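Local atomic coordinates of putative amidohydrolase (Unidentified, PDB entry 3MKV), a protein that probably hydrolyses dipeptides ending in proline as a prolidase of the amidohydrolase superfamily, using a zinc-containing active site. Residues P59-L64 with D379-D384. Sequence-based numbering, arbitrary orientation.
Sequences PGLIDL and DVLVVD
The amide N of Gly60 donates a hydrogen bond of 3.1 Å to the carbonyl O of Asp379, the single hydrogen bond between residues 59-64 and 379-384. It is somewhat bent, with an N-H...O angle of 150°, and the nitrogen lies well above the carbonyl plane of Asp379, so neither lone pair is met squarely. Next to it Pro59 and Val380 form a non-hydrogen-bonded antiparallel pair, CA to CA 4.9 Å, and their side chains point away from the opposing segment. Leu381 contributes the largest share of the buried surface. Its CG lies 3.9 Å from Pro59 O and 4.1 Å from Gly60 CA, resting against the backbone of both residues. With CG anti to the carbonyl carbon (chi1 -54°), its CD1 branch reaches Leu61, lying 3.9 Å from Leu61 CG; the two leucines cross at about a right angle. This pairing joins strand 380-383 to strand 56-63, which continues into the barrel domain of the amidohydrolase fold and leads to His65 and His67, ligands of one zinc ion. After Gly60 the two backbones diverge, leaving the leucine pair as the last contact between the segments, while Leu61 and Asp63 hydrogen-bond through their backbones to residues in and beside strand 102-107. The buried carboxylate of Asp379 turns to other partners: OD2 forms a salt bridge with Arg128, while OD1 accepts the backbone N-H of Asp407.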
# COMPACT_ATOMS: atom_id res chain seq x y z
N PRO A 59 0.88 47.62 -29.07
CA PRO A 59 0.42 46.24 -28.88
C PRO A 59 0.30 45.89 -27.40
O PRO A 59 0.95 46.51 -26.55
CB PRO A 59 1.53 45.39 -29.51
CG PRO A 59 2.42 46.36 -30.24
CD PRO A 59 2.25 47.69 -29.61
N GLY A 60 -0.54 44.90 -27.09
CA GLY A 60 -0.64 44.35 -25.74
C GLY A 60 0.70 43.89 -25.21
O GLY A 60 1.51 43.32 -25.94
N LEU A 61 0.96 44.15 -23.93
CA LEU A 61 2.23 43.77 -23.34
C LEU A 61 2.18 42.29 -22.94
O LEU A 61 1.12 41.75 -22.63
CB LEU A 61 2.52 44.61 -22.11
CG LEU A 61 2.52 46.13 -22.25
CD1 LEU A 61 2.31 46.74 -20.87
CD2 LEU A 61 3.83 46.60 -22.84
N ILE A 62 3.35 41.65 -22.94
CA ILE A 62 3.49 40.23 -22.61
C ILE A 62 4.48 40.03 -21.46
O ILE A 62 5.61 40.50 -21.52
CB ILE A 62 3.96 39.44 -23.86
CG1 ILE A 62 3.05 39.74 -25.06
CG2 ILE A 62 4.03 37.93 -23.56
CD1 ILE A 62 3.36 38.94 -26.31
N ASP A 63 4.06 39.34 -20.40
CA ASP A 63 4.99 38.98 -19.33
C ASP A 63 5.24 37.46 -19.31
O ASP A 63 4.31 36.66 -19.15
CB ASP A 63 4.51 39.47 -17.96
CG ASP A 63 5.54 39.24 -16.87
OD1 ASP A 63 6.37 38.31 -17.02
OD2 ASP A 63 5.53 39.98 -15.86
N LEU A 64 6.52 37.10 -19.46
CA LEU A 64 6.91 35.71 -19.71
C LEU A 64 7.17 34.92 -18.44
O LEU A 64 7.49 33.74 -18.50
CB LEU A 64 8.15 35.66 -20.60
CG LEU A 64 7.99 35.90 -22.10
CD1 LEU A 64 9.34 35.73 -22.82
CD2 LEU A 64 6.95 34.94 -22.68
N ASP A 379 -5.31 42.55 -29.42
CA ASP A 379 -4.86 42.93 -28.09
C ASP A 379 -4.20 44.28 -28.26
O ASP A 379 -3.08 44.37 -28.78
CB ASP A 379 -3.84 41.93 -27.55
CG ASP A 379 -4.41 40.52 -27.38
OD1 ASP A 379 -5.58 40.26 -27.78
OD2 ASP A 379 -3.69 39.66 -26.83
N VAL A 380 -4.90 45.34 -27.85
CA VAL A 380 -4.43 46.70 -28.12
C VAL A 380 -4.45 47.56 -26.87
O VAL A 380 -5.35 47.46 -26.05
CB VAL A 380 -5.31 47.40 -29.18
CG1 VAL A 380 -4.76 48.77 -29.51
CG2 VAL A 380 -5.40 46.56 -30.44
N LEU A 381 -3.45 48.41 -26.74
CA LEU A 381 -3.42 49.41 -25.68
C LEU A 381 -3.47 50.82 -26.26
O LEU A 381 -3.02 51.06 -27.39
CB LEU A 381 -2.16 49.28 -24.83
CG LEU A 381 -1.80 47.93 -24.21
CD1 LEU A 381 -0.69 48.14 -23.16
CD2 LEU A 381 -3.04 47.29 -23.60
N VAL A 382 -4.00 51.75 -25.49
CA VAL A 382 -3.84 53.17 -25.78
C VAL A 382 -3.16 53.82 -24.60
O VAL A 382 -3.66 53.76 -23.48
CB VAL A 382 -5.19 53.87 -26.06
CG1 VAL A 382 -5.06 55.37 -25.86
CG2 VAL A 382 -5.66 53.56 -27.46
N VAL A 383 -2.01 54.43 -24.83
CA VAL A 383 -1.26 55.04 -23.75
C VAL A 383 -1.18 56.56 -23.87
O VAL A 383 -1.05 57.11 -24.97
CB VAL A 383 0.15 54.45 -23.65
CG1 VAL A 383 0.89 55.04 -22.45
CG2 VAL A 383 0.07 52.94 -23.56
N ASP A 384 -1.28 57.22 -22.73
CA ASP A 384 -1.11 58.65 -22.68
C ASP A 384 0.36 58.97 -22.48
O ASP A 384 0.79 59.29 -21.38
CB ASP A 384 -1.93 59.25 -21.55
CG ASP A 384 -1.89 60.76 -21.53
OD1 ASP A 384 -1.67 61.37 -22.60
OD2 ASP A 384 -2.08 61.35 -20.44